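Local coordinates for uncharacterized protein (Parabacteroides merdae, PDB 4MXN), which is of unknown function but, as a member of glycosyl hydrolase family 28 with a pectate-lyase-like fold, probably cleaves glycosidic bonds in pectin-like polysaccharides, at residues D21-M26 against R55-V60; T65-L70 against G98-I103; E69-V74 against D106-I111; G81-A86 against K116-G121. All coordinates share one frame; numbering follows the deposited sequence.

Contact 1 (D21-M26 against R55-V60); sequences DYQVAM and RLIFYV
Val24, Asp21 and Arg55 bury the most surface where 21-26 lies alongside 55-60. CG1 of Val24 sits over the centre of the Phe58 ring, a CH-pi contact in which CG1 lies 3.5 Å from the ring centroid and only 2° off its normal. With CG1 anti to the carbonyl carbon (chi1 -72°), that same methyl also reaches CG of Leu56 at 3.7 Å, so a short branched residue fills the angle between leucine and ring. Strands 21-23 and 55-58 run parallel, as neighbouring rungs do in the right-handed parallel beta-helix of this family, and helix 38-50, linking them, covers the face that carries Tyr22 and Leu56. The backbone bonds run from Tyr22 N to Arg55 O, Ile57 N to Tyr22 O (2.8 Å) and Val24 N to Ile57 O.

On the other face, Asp21 and Arg55 extend side by side. The guanidinium presents its NE side: NE to OD1 of Asp21 is 2.7 Å and NH2 to OD2 is 2.8 Å, both nearly straight, each oxygen met on its syn side but from somewhat out of the carboxylate plane. The two planes are twisted 31° apart. Were Arg55 an alanine, the Asp21 carboxylate would probably lose this countercharge and be free to turn. Beyond this pair, CB of Asp21 rests 3.9 Å from CG1 of Ile57, whose hydrocarbon suits the ground between the charged pair and the Gln23 amide.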
loop_
_atom_site.group_PDB
_atom_site.type_symbol
_atom_site.label_atom_id
_atom_site.label_comp_id
_atom_site.label_asym_id
_atom_site.label_seq_id
_atom_site.Cartn_x
_atom_site.Cartn_y
_atom_site.Cartn_z
ATOM N N ASP A 21 7.002 -7.053 19.057
ATOM C CA ASP A 21 7.608 -6.686 17.798
ATOM C C ASP A 21 8.470 -7.830 17.317
ATOM O O ASP A 21 9.148 -8.483 18.106
ATOM C CB ASP A 21 8.420 -5.380 17.929
ATOM C CG ASP A 21 7.593 -4.140 18.269
ATOM O OD1 ASP A 21 6.371 -4.148 18.014
ATOM O OD2 ASP A 21 8.182 -3.146 18.733
ATOM N N TYR A 22 8.412 -8.082 16.026
ATOM C CA TYR A 22 9.144 -9.151 15.340
ATOM C C TYR A 22 10.036 -8.562 14.272
ATOM O O TYR A 22 9.550 -7.842 13.388
ATOM C CB TYR A 22 8.151 -10.130 14.699
ATOM C CG TYR A 22 7.289 -10.869 15.699
ATOM C CD1 TYR A 22 6.146 -10.281 16.235
ATOM C CD2 TYR A 22 7.605 -12.166 16.096
ATOM C CE1 TYR A 22 5.357 -10.953 17.165
ATOM C CE2 TYR A 22 6.829 -12.845 17.033
ATOM C CZ TYR A 22 5.704 -12.237 17.561
ATOM O OH TYR A 22 4.936 -12.909 18.476
ATOM N N GLN A 23 11.341 -8.872 14.340
ATOM C CA GLN A 23 12.306 -8.418 13.339
ATOM C C GLN A 23 12.185 -9.329 12.126
ATOM O O GLN A 23 12.134 -10.552 12.299
ATOM C CB GLN A 23 13.733 -8.433 13.922
ATOM C CG GLN A 23 13.966 -7.447 15.090
ATOM C CD GLN A 23 13.660 -5.987 14.788
ATOM O OE1 GLN A 23 14.088 -5.418 13.778
ATOM N NE2 GLN A 23 12.945 -5.343 15.694
ATOM N N VAL A 24 12.122 -8.755 10.909
ATOM C CA VAL A 24 11.945 -9.526 9.663
ATOM C C VAL A 24 13.040 -10.592 9.441
ATOM O O VAL A 24 12.717 -11.677 8.961
ATOM C CB VAL A 24 11.780 -8.633 8.402
ATOM C CG1 VAL A 24 10.418 -7.948 8.392
ATOM C CG2 VAL A 24 12.902 -7.608 8.253
ATOM N N ALA A 25 14.306 -10.295 9.770
ATOM C CA ALA A 25 15.442 -11.220 9.592
ATOM C C ALA A 25 15.191 -12.584 10.248
ATOM O O ALA A 25 15.660 -13.592 9.733
ATOM C CB ALA A 25 16.717 -10.610 10.161
HETATM N N MSE A 26 14.405 -12.616 11.341
HETATM C CA MSE A 26 14.095 -13.844 12.077
HETATM C C MSE A 26 13.218 -14.818 11.278
HETATM O O MSE A 26 13.172 -16.001 11.628
HETATM C CB MSE A 26 13.440 -13.497 13.417
HETATM C CG MSE A 26 14.340 -12.645 14.314
HETATM SE SE MSE A 26 16.008 -13.538 14.853
HETATM C CE MSE A 26 17.260 -12.912 13.400
ATOM N N ARG A 55 3.688 -6.483 15.757
ATOM C CA ARG A 55 4.242 -5.708 14.657
ATOM C C ARG A 55 5.391 -6.416 13.949
ATOM O O ARG A 55 6.227 -7.046 14.589
ATOM C CB ARG A 55 4.705 -4.325 15.146
ATOM C CG ARG A 55 3.614 -3.539 15.914
ATOM C CD ARG A 55 3.976 -2.082 16.154
ATOM N NE ARG A 55 5.188 -1.947 16.963
ATOM C CZ ARG A 55 5.739 -0.789 17.303
ATOM N NH1 ARG A 55 5.192 0.358 16.910
ATOM N NH2 ARG A 55 6.842 -0.766 18.038
ATOM N N LEU A 56 5.395 -6.338 12.601
ATOM C CA LEU A 56 6.481 -6.862 11.776
ATOM C C LEU A 56 7.368 -5.681 11.402
ATOM O O LEU A 56 6.898 -4.758 10.739
ATOM C CB LEU A 56 5.959 -7.604 10.531
ATOM C CG LEU A 56 7.001 -8.357 9.696
ATOM C CD1 LEU A 56 7.794 -9.390 10.535
ATOM C CD2 LEU A 56 6.344 -9.037 8.518
ATOM N N ILE A 57 8.637 -5.697 11.863
ATOM C CA ILE A 57 9.555 -4.568 11.693
ATOM C C ILE A 57 10.595 -4.789 10.606
ATOM O O ILE A 57 11.412 -5.707 10.706
ATOM C CB ILE A 57 10.278 -4.211 13.035
ATOM C CG1 ILE A 57 9.349 -4.216 14.289
ATOM C CG2 ILE A 57 11.148 -2.928 12.921
ATOM C CD1 ILE A 57 8.235 -3.210 14.366
ATOM N N PHE A 58 10.610 -3.877 9.627
ATOM C CA PHE A 58 11.602 -3.812 8.540
ATOM C C PHE A 58 12.546 -2.698 8.965
ATOM O O PHE A 58 12.143 -1.534 8.921
ATOM C CB PHE A 58 10.918 -3.526 7.175
ATOM C CG PHE A 58 10.045 -4.629 6.629
ATOM C CD1 PHE A 58 8.761 -4.828 7.116
ATOM C CD2 PHE A 58 10.495 -5.448 5.599
ATOM C CE1 PHE A 58 7.957 -5.855 6.614
ATOM C CE2 PHE A 58 9.684 -6.470 5.090
ATOM C CZ PHE A 58 8.413 -6.656 5.595
ATOM N N TYR A 59 13.750 -3.019 9.478
ATOM C CA TYR A 59 14.558 -1.954 10.079
ATOM C C TYR A 59 15.396 -1.108 9.114
ATOM O O TYR A 59 15.410 0.113 9.296
ATOM C CB TYR A 59 15.448 -2.455 11.237
ATOM C CG TYR A 59 15.177 -1.719 12.537
ATOM C CD1 TYR A 59 15.073 -0.328 12.569
ATOM C CD2 TYR A 59 15.015 -2.412 13.734
ATOM C CE1 TYR A 59 14.796 0.351 13.756
ATOM C CE2 TYR A 59 14.745 -1.742 14.930
ATOM C CZ TYR A 59 14.649 -0.358 14.937
ATOM O OH TYR A 59 14.390 0.315 16.111
ATOM N N VAL A 60 16.121 -1.718 8.149
ATOM C CA VAL A 60 16.979 -0.977 7.213
ATOM C C VAL A 60 17.254 -1.860 5.982
ATOM O O VAL A 60 17.162 -3.088 6.081
ATOM C CB VAL A 60 18.291 -0.474 7.910
ATOM C CG1 VAL A 60 19.344 -1.580 8.041
ATOM C CG2 VAL A 60 18.863 0.763 7.215
#

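Contact 2 (T65-L70 against G98-I103)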
loop_
_atom_site.group_PDB
_atom_site.type_symbol
_atom_site.label_atom_id
_atom_site.label_comp_id
_atom_site.label_asym_id
_atom_site.label_seq_id
_atom_site.Cartn_x
_atom_site.Cartn_y
_atom_site.Cartn_z
ATOM N N THR A 65 9.607 -7.470 -2.908
ATOM C CA THR A 65 8.391 -8.229 -2.592
ATOM C C THR A 65 7.331 -8.121 -3.680
ATOM O O THR A 65 7.279 -7.147 -4.440
ATOM C CB THR A 65 7.775 -7.748 -1.231
ATOM O OG1 THR A 65 6.738 -8.650 -0.839
ATOM C CG2 THR A 65 7.199 -6.331 -1.298
ATOM N N GLY A 66 6.447 -9.114 -3.664
ATOM C CA GLY A 66 5.201 -9.120 -4.405
ATOM C C GLY A 66 4.110 -8.710 -3.425
ATOM O O GLY A 66 4.401 -8.133 -2.365
ATOM N N SER A 67 2.848 -9.047 -3.736
ATOM C CA SER A 67 1.699 -8.693 -2.888
ATOM C C SER A 67 1.700 -9.412 -1.550
ATOM O O SER A 67 1.834 -10.635 -1.469
ATOM C CB SER A 67 0.391 -8.960 -3.620
ATOM O OG SER A 67 0.281 -8.020 -4.676
ATOM N N ILE A 68 1.558 -8.611 -0.486
ATOM C CA ILE A 68 1.485 -9.064 0.911
ATOM C C ILE A 68 0.073 -8.873 1.410
ATOM O O ILE A 68 -0.476 -7.775 1.275
ATOM C CB ILE A 68 2.488 -8.271 1.801
ATOM C CG1 ILE A 68 3.950 -8.377 1.299
ATOM C CG2 ILE A 68 2.340 -8.653 3.283
ATOM C CD1 ILE A 68 4.834 -7.135 1.654
ATOM N N GLU A 69 -0.514 -9.925 2.007
ATOM C CA GLU A 69 -1.836 -9.834 2.587
ATOM C C GLU A 69 -1.711 -9.585 4.095
ATOM O O GLU A 69 -1.279 -10.465 4.848
ATOM C CB GLU A 69 -2.656 -11.086 2.295
ATOM C CG GLU A 69 -4.064 -10.981 2.859
ATOM C CD GLU A 69 -5.026 -12.119 2.595
ATOM O OE1 GLU A 69 -4.584 -13.225 2.216
ATOM O OE2 GLU A 69 -6.235 -11.915 2.835
ATOM N N LEU A 70 -2.067 -8.372 4.525
ATOM C CA LEU A 70 -2.040 -7.993 5.937
ATOM C C LEU A 70 -3.184 -8.729 6.660
ATOM O O LEU A 70 -4.249 -8.935 6.073
ATOM C CB LEU A 70 -2.168 -6.449 6.047
ATOM C CG LEU A 70 -1.820 -5.736 7.345
ATOM C CD1 LEU A 70 -0.568 -6.324 8.039
ATOM C CD2 LEU A 70 -1.635 -4.238 7.076
ATOM N N GLY A 98 -11.021 -7.353 -6.767
ATOM C CA GLY A 98 -10.790 -6.762 -5.456
ATOM C C GLY A 98 -9.446 -6.087 -5.293
ATOM O O GLY A 98 -8.901 -5.516 -6.241
ATOM N N CYS A 99 -8.912 -6.147 -4.078
ATOM C CA CYS A 99 -7.653 -5.512 -3.694
ATOM C C CYS A 99 -6.424 -6.170 -4.304
ATOM O O CYS A 99 -6.085 -7.326 -4.009
ATOM C CB CYS A 99 -7.528 -5.436 -2.176
ATOM S SG CYS A 99 -8.174 -3.902 -1.468
ATOM N N ASN A 100 -5.743 -5.387 -5.141
ATOM C CA ASN A 100 -4.471 -5.736 -5.777
ATOM C C ASN A 100 -3.453 -4.664 -5.445
ATOM O O ASN A 100 -3.479 -3.582 -6.045
ATOM C CB ASN A 100 -4.609 -5.888 -7.292
ATOM C CG ASN A 100 -3.292 -6.269 -7.946
ATOM O OD1 ASN A 100 -2.381 -6.835 -7.333
ATOM N ND2 ASN A 100 -3.154 -5.973 -9.203
ATOM N N ALA A 101 -2.571 -4.951 -4.484
ATOM C CA ALA A 101 -1.589 -3.981 -4.015
ATOM C C ALA A 101 -0.339 -4.638 -3.462
ATOM O O ALA A 101 -0.313 -5.850 -3.331
ATOM C CB ALA A 101 -2.218 -3.099 -2.941
ATOM N N ILE A 102 0.687 -3.837 -3.112
ATOM C CA ILE A 102 1.917 -4.365 -2.472
ATOM C C ILE A 102 1.540 -4.861 -1.069
ATOM O O ILE A 102 1.993 -5.922 -0.633
ATOM C CB ILE A 102 3.070 -3.336 -2.459
ATOM C CG1 ILE A 102 3.423 -2.919 -3.924
ATOM C CG2 ILE A 102 4.305 -3.895 -1.700
ATOM C CD1 ILE A 102 4.576 -1.885 -4.044
ATOM N N ILE A 103 0.684 -4.089 -0.382
ATOM C CA ILE A 103 0.099 -4.463 0.906
ATOM C C ILE A 103 -1.399 -4.312 0.764
ATOM O O ILE A 103 -1.886 -3.200 0.515
ATOM C CB ILE A 103 0.638 -3.686 2.149
ATOM C CG1 ILE A 103 2.172 -3.735 2.235
ATOM C CG2 ILE A 103 -0.015 -4.259 3.441
ATOM C CD1 ILE A 103 2.816 -2.736 3.297
#
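This is a buried contact inside the parallel beta-helix, between the end of a strand and a chain corner: 65-70, at the end of the interrupted strand 61-69, meets 98-103 just where the latter turns at Ile102 and Ile103. The touching parts run at 85° to each other, so the pairing is brief. Its one beta bridge joins Ile68 to Ile103 in parallel sense, and Ile68 N donates to Ile102 O at 2.7 Å, approaching from above the carbonyl plane.

Beside it, the hydroxyl of Ser67 makes a second bond. OG lies anti to the carbonyl carbon (chi1 -69°), and from there it gives its proton to Ala101 O at 2.6 Å, again well out of the carbonyl plane. Two consecutive carbonyls, Ala101 just before the corner and Ile102 in it, are thus gripped, one by a side chain and one by a main-chain N-H. A small hydroxyl residue suits the place, since OG also bonds to Lys94 N and so ties an earlier part of the same loop to this point.

The apolar contacts are made by methyl groups. CG2 of Thr65 meets CG2 of Ile102 at 3.8 Å, while its OG1 turns to Gly66 O, which satisfies the hydroxyl within its own segment. Farther along, CG2 of Ile103 touches both CB and CD2 of Leu70, each at 4.0 Å.

Around these residues, helix 38-50 packs on Thr65 and Ile68, Leu84 and Ala86 of strand 82-86 meet the isoleucines, and strand 104-106, which follows Ile103 in the chain, packs on Leu70 through Ala105; near the other end, Cys99 forms its disulfide with Cys152.

Contact 3 (E69-V74 against D106-I111); sequences ELKSNV and DKQKNI
Ser72 and Gln108 form the tight part of this contact between turns on neighbouring coils of the parallel beta-helix. Gln108 OE1 takes the backbone N of Ser72 at 2.8 Å in the amide plane, on a lone pair, and Ser72 OG at 3.1 Å from above that plane. The same OG accepts Lys109 N at 2.9 Å, so the serine serves both as donor and as acceptor. A bend at chi2 (-60°) folds Gln108 back, and its NE2 reaches Asp106 O at 2.9 Å, holding the amide at both ends. A leucine in place of Gln108 would probably leave Ser72 N and OG without this acceptor, and Asp106 O without this donor. On the inner side, CG2 of Ile111 presses to 3.2 Å from Lys71 O, under the type II turn 71-74.

Next to the serine, Asn73 OD1 receives Asn110 ND2 (2.8 Å) and Lys109 NZ, both in its carbonyl plane. The Glu69 end is looser: there one water bridges OE2 of Glu69 and Asp106 N, and also lies near Leu70 O, and a second water links OE2 to Asp106 OD2 through a longer bond of 3.3 Å.

Helix 38-50 flanks the first turn, where Asp46 pairs with Lys71, while strands 104-106 and 151-154 pack on Leu70 and Ile111.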
loop_
_atom_site.group_PDB
_atom_site.type_symbol
_atom_site.label_atom_id
_atom_site.label_comp_id
_atom_site.label_asym_id
_atom_site.label_seq_id
_atom_site.Cartn_x
_atom_site.Cartn_y
_atom_site.Cartn_z
ATOM N N GLU A 69 -0.514 -9.925 2.007
ATOM C CA GLU A 69 -1.836 -9.834 2.587
ATOM C C GLU A 69 -1.711 -9.585 4.095
ATOM O O GLU A 69 -1.279 -10.465 4.848
ATOM C CB GLU A 69 -2.656 -11.086 2.295
ATOM C CG GLU A 69 -4.064 -10.981 2.859
ATOM C CD GLU A 69 -5.026 -12.119 2.595
ATOM O OE1 GLU A 69 -4.584 -13.225 2.216
ATOM O OE2 GLU A 69 -6.235 -11.915 2.835
ATOM N N LEU A 70 -2.067 -8.372 4.525
ATOM C CA LEU A 70 -2.040 -7.993 5.937
ATOM C C LEU A 70 -3.184 -8.729 6.660
ATOM O O LEU A 70 -4.249 -8.935 6.073
ATOM C CB LEU A 70 -2.168 -6.449 6.047
ATOM C CG LEU A 70 -1.820 -5.736 7.345
ATOM C CD1 LEU A 70 -0.568 -6.324 8.039
ATOM C CD2 LEU A 70 -1.635 -4.238 7.076
ATOM N N LYS A 71 -2.930 -9.214 7.876
ATOM C CA LYS A 71 -3.945 -9.969 8.630
ATOM C C LYS A 71 -4.318 -9.233 9.899
ATOM O O LYS A 71 -3.545 -8.406 10.358
ATOM C CB LYS A 71 -3.462 -11.394 8.959
ATOM C CG LYS A 71 -3.164 -12.267 7.720
ATOM C CD LYS A 71 -4.432 -12.701 6.968
ATOM C CE LYS A 71 -4.132 -13.552 5.760
ATOM N NZ LYS A 71 -3.619 -14.900 6.124
ATOM N N SER A 72 -5.488 -9.556 10.481
ATOM C CA SER A 72 -5.996 -8.921 11.694
ATOM C C SER A 72 -4.976 -8.903 12.823
ATOM O O SER A 72 -4.289 -9.898 13.064
ATOM C CB SER A 72 -7.272 -9.605 12.175
ATOM O OG SER A 72 -8.319 -9.409 11.237
ATOM N N ASN A 73 -4.867 -7.736 13.483
ATOM C CA ASN A 73 -4.031 -7.447 14.654
ATOM C C ASN A 73 -2.542 -7.357 14.314
ATOM O O ASN A 73 -1.712 -7.338 15.225
ATOM C CB ASN A 73 -4.284 -8.450 15.791
ATOM C CG ASN A 73 -5.734 -8.520 16.156
ATOM O OD1 ASN A 73 -6.378 -7.498 16.389
ATOM N ND2 ASN A 73 -6.298 -9.707 16.131
ATOM N N VAL A 74 -2.214 -7.194 13.023
ATOM C CA VAL A 74 -0.833 -7.059 12.570
ATOM C C VAL A 74 -0.613 -5.662 12.020
ATOM O O VAL A 74 -1.448 -5.150 11.286
ATOM C CB VAL A 74 -0.434 -8.136 11.518
ATOM C CG1 VAL A 74 1.026 -7.983 11.070
ATOM C CG2 VAL A 74 -0.685 -9.549 12.049
ATOM N N ASP A 106 -8.175 -7.787 3.194
ATOM C CA ASP A 106 -9.551 -8.094 2.861
ATOM C C ASP A 106 -10.290 -8.584 4.104
ATOM O O ASP A 106 -10.021 -9.683 4.592
ATOM C CB ASP A 106 -9.584 -9.150 1.738
ATOM C CG ASP A 106 -10.960 -9.659 1.359
ATOM O OD1 ASP A 106 -11.933 -8.880 1.463
ATOM O OD2 ASP A 106 -11.064 -10.832 0.941
ATOM N N LYS A 107 -11.224 -7.756 4.600
ATOM C CA LYS A 107 -12.115 -8.015 5.730
ATOM C C LYS A 107 -11.329 -8.351 7.004
ATOM O O LYS A 107 -11.662 -9.305 7.714
ATOM C CB LYS A 107 -13.129 -9.121 5.370
ATOM C CG LYS A 107 -14.161 -8.674 4.339
ATOM C CD LYS A 107 -15.153 -9.777 4.010
ATOM C CE LYS A 107 -16.046 -9.426 2.846
ATOM N NZ LYS A 107 -15.326 -9.528 1.548
ATOM N N GLN A 108 -10.284 -7.553 7.288
ATOM C CA GLN A 108 -9.461 -7.697 8.485
ATOM C C GLN A 108 -9.780 -6.573 9.474
ATOM O O GLN A 108 -10.370 -5.570 9.087
ATOM C CB GLN A 108 -7.965 -7.671 8.119
ATOM C CG GLN A 108 -7.527 -8.749 7.108
ATOM C CD GLN A 108 -7.758 -10.167 7.570
ATOM O OE1 GLN A 108 -7.206 -10.622 8.588
ATOM N NE2 GLN A 108 -8.549 -10.916 6.813
ATOM N N LYS A 109 -9.344 -6.716 10.734
ATOM C CA LYS A 109 -9.568 -5.649 11.714
ATOM C C LYS A 109 -8.280 -5.353 12.492
ATOM O O LYS A 109 -7.409 -6.216 12.607
ATOM C CB LYS A 109 -10.760 -5.958 12.667
ATOM C CG LYS A 109 -10.780 -7.332 13.359
ATOM C CD LYS A 109 -9.620 -7.512 14.377
ATOM C CE LYS A 109 -10.035 -7.905 15.754
ATOM N NZ LYS A 109 -9.192 -7.278 16.814
ATOM N N ASN A 110 -8.191 -4.140 13.070
ATOM C CA ASN A 110 -7.060 -3.711 13.890
ATOM C C ASN A 110 -5.739 -3.943 13.128
ATOM O O ASN A 110 -4.859 -4.677 13.574
ATOM C CB ASN A 110 -7.084 -4.436 15.248
ATOM C CG ASN A 110 -6.043 -3.972 16.223
ATOM O OD1 ASN A 110 -5.614 -2.823 16.203
ATOM N ND2 ASN A 110 -5.568 -4.890 17.042
ATOM N N ILE A 111 -5.614 -3.318 11.961
ATOM C CA ILE A 111 -4.413 -3.491 11.128
ATOM C C ILE A 111 -3.729 -2.150 10.924
ATOM O O ILE A 111 -4.352 -1.094 11.007
ATOM C CB ILE A 111 -4.747 -4.180 9.777
ATOM C CG1 ILE A 111 -5.891 -3.438 9.027
ATOM C CG2 ILE A 111 -5.089 -5.660 9.979
ATOM C CD1 ILE A 111 -5.992 -3.737 7.593
HETATM O O HOH W 1 -6.587 -9.776 4.137
HETATM O O HOH W 2 -8.021 -11.990 0.787
#

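Contact 4 (G81-A86 against K116-G121); sequences GAVLVA and KGIIDG
Val83 and Ile118 stand side by side on neighbouring rungs of the parallel beta-helix, where strands 82-86 and 118-120 run in the same direction, their axes 4.7 Å apart at closest approach and 17° from parallel. Their branches touch through CG1 of Val83 and CG2 of Ile118, 4.0 Å apart. CG1 is anti to the backbone N of Val83 (chi1 -173°), a position from which it also reaches CB of Asp120 at 3.9 Å; valine and aspartate cross at a slant. One methyl thus serves two residues of the next strand, and a beta-branched residue, at home in an extended chain, suits this position. The polar end of Asp120 turns to the chain that follows, OD1 accepting from Arg122 N.

On the opposite face, Leu84 and Ile119 point into the coil, where both meet Ile78. They are paired across the strands, although the approach between their own side chains is loose, CB of Leu84 lying 4.5 Å from CG2 of Ile119. Leucine and isoleucine fit this buried side, with nothing polar to satisfy.

The strands are joined by an unbroken parallel ladder: Ile118 N to Ala82 O, Leu84 N to Ile118 O, Asp120 N to Leu84 O, and Ala86 N to Asp120 O. At its start Gly117 has no side chain, and a CB here would clash with Ala82 O. At its far end the small CB of Ala86 fits 3.5 Å from Gly121 O.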
loop_
_atom_site.group_PDB
_atom_site.type_symbol
_atom_site.label_atom_id
_atom_site.label_comp_id
_atom_site.label_asym_id
_atom_site.label_seq_id
_atom_site.Cartn_x
_atom_site.Cartn_y
_atom_site.Cartn_z
ATOM N N GLY A 81 14.958 4.555 6.410
ATOM C CA GLY A 81 16.107 3.870 5.822
ATOM C C GLY A 81 15.752 2.522 5.221
ATOM O O GLY A 81 16.587 1.916 4.541
ATOM N N ALA A 82 14.521 2.018 5.480
ATOM C CA ALA A 82 14.055 0.753 4.890
ATOM C C ALA A 82 13.163 1.048 3.698
ATOM O O ALA A 82 12.432 2.043 3.691
ATOM C CB ALA A 82 13.301 -0.102 5.911
ATOM N N VAL A 83 13.260 0.216 2.659
ATOM C CA VAL A 83 12.402 0.372 1.483
ATOM C C VAL A 83 11.760 -0.973 1.185
ATOM O O VAL A 83 12.492 -1.966 1.081
ATOM C CB VAL A 83 13.150 0.898 0.214
ATOM C CG1 VAL A 83 12.166 1.211 -0.928
ATOM C CG2 VAL A 83 14.062 2.094 0.511
ATOM N N LEU A 84 10.422 -1.000 1.012
ATOM C CA LEU A 84 9.671 -2.176 0.543
ATOM C C LEU A 84 9.529 -1.959 -0.980
ATOM O O LEU A 84 8.893 -0.986 -1.394
ATOM C CB LEU A 84 8.322 -2.270 1.283
ATOM C CG LEU A 84 7.600 -3.619 1.233
ATOM C CD1 LEU A 84 8.464 -4.757 1.844
ATOM C CD2 LEU A 84 6.262 -3.537 1.935
ATOM N N VAL A 85 10.246 -2.736 -1.805
ATOM C CA VAL A 85 10.256 -2.466 -3.247
ATOM C C VAL A 85 9.489 -3.539 -4.049
ATOM O O VAL A 85 9.643 -4.729 -3.840
ATOM C CB VAL A 85 11.706 -2.231 -3.794
ATOM C CG1 VAL A 85 12.688 -3.327 -3.385
ATOM C CG2 VAL A 85 11.728 -2.026 -5.305
ATOM N N ALA A 86 8.651 -3.086 -4.956
ATOM C CA ALA A 86 7.896 -3.961 -5.840
ATOM C C ALA A 86 8.808 -4.686 -6.831
ATOM O O ALA A 86 9.656 -4.065 -7.481
ATOM C CB ALA A 86 6.877 -3.141 -6.615
ATOM N N LYS A 116 8.825 5.499 9.029
ATOM C CA LYS A 116 9.209 6.592 8.126
ATOM C C LYS A 116 9.886 6.108 6.839
ATOM O O LYS A 116 10.377 6.932 6.062
ATOM C CB LYS A 116 10.121 7.584 8.863
ATOM C CG LYS A 116 9.383 8.439 9.882
ATOM C CD LYS A 116 10.364 9.350 10.588
ATOM C CE LYS A 116 9.760 9.998 11.797
ATOM N NZ LYS A 116 10.707 10.933 12.431
ATOM N N GLY A 117 9.850 4.793 6.597
ATOM C CA GLY A 117 10.407 4.173 5.401
ATOM C C GLY A 117 9.567 4.431 4.165
ATOM O O GLY A 117 8.606 5.204 4.206
ATOM N N ILE A 118 9.902 3.732 3.066
ATOM C CA ILE A 118 9.285 3.923 1.754
ATOM C C ILE A 118 8.707 2.610 1.226
ATOM O O ILE A 118 9.279 1.541 1.454
ATOM C CB ILE A 118 10.378 4.482 0.748
ATOM C CG1 ILE A 118 10.923 5.863 1.183
ATOM C CG2 ILE A 118 9.910 4.506 -0.739
ATOM C CD1 ILE A 118 12.321 6.277 0.535
ATOM N N ILE A 119 7.569 2.710 0.533
ATOM C CA ILE A 119 6.964 1.650 -0.282
ATOM C C ILE A 119 7.135 2.149 -1.719
ATOM O O ILE A 119 6.576 3.197 -2.073
ATOM C CB ILE A 119 5.507 1.270 0.067
ATOM C CG1 ILE A 119 5.335 1.031 1.577
ATOM C CG2 ILE A 119 5.092 0.033 -0.752
ATOM C CD1 ILE A 119 3.825 0.718 2.060
ATOM N N ASP A 120 7.979 1.455 -2.511
ATOM C CA ASP A 120 8.362 1.842 -3.878
ATOM C C ASP A 120 7.688 0.940 -4.908
ATOM O O ASP A 120 7.999 -0.261 -4.995
ATOM C CB ASP A 120 9.901 1.798 -4.034
ATOM C CG ASP A 120 10.464 2.295 -5.374
ATOM O OD1 ASP A 120 9.670 2.511 -6.323
ATOM O OD2 ASP A 120 11.701 2.402 -5.491
ATOM N N GLY A 121 6.805 1.551 -5.699
ATOM C CA GLY A 121 5.997 0.840 -6.690
ATOM C C GLY A 121 6.662 0.444 -7.982
ATOM O O GLY A 121 6.105 -0.389 -8.714
#

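Overall arrangement
Contact 1 comes first along the chain and closes before the others open; contacts 2 and 3 then start from the same region, sharing Glu69 and Leu70, and contact 4 interleaves with both. Their centres lie about 12 Å apart for contacts 2 and 3 and about 20 Å for contacts 3 and 4. Contacts 1 and 4 touch where Phe58 packs on Ala82 and Leu84, and contacts 2 and 4 meet through the neighbouring strands 61-69 and 82-86. Helix 38-50 borders contacts 1, 2 and 3. Together they join early coils of the beta-helix at strands, corner and turns, building up the stacked scaffold of this putative glycosyl hydrolase from its N-terminal end.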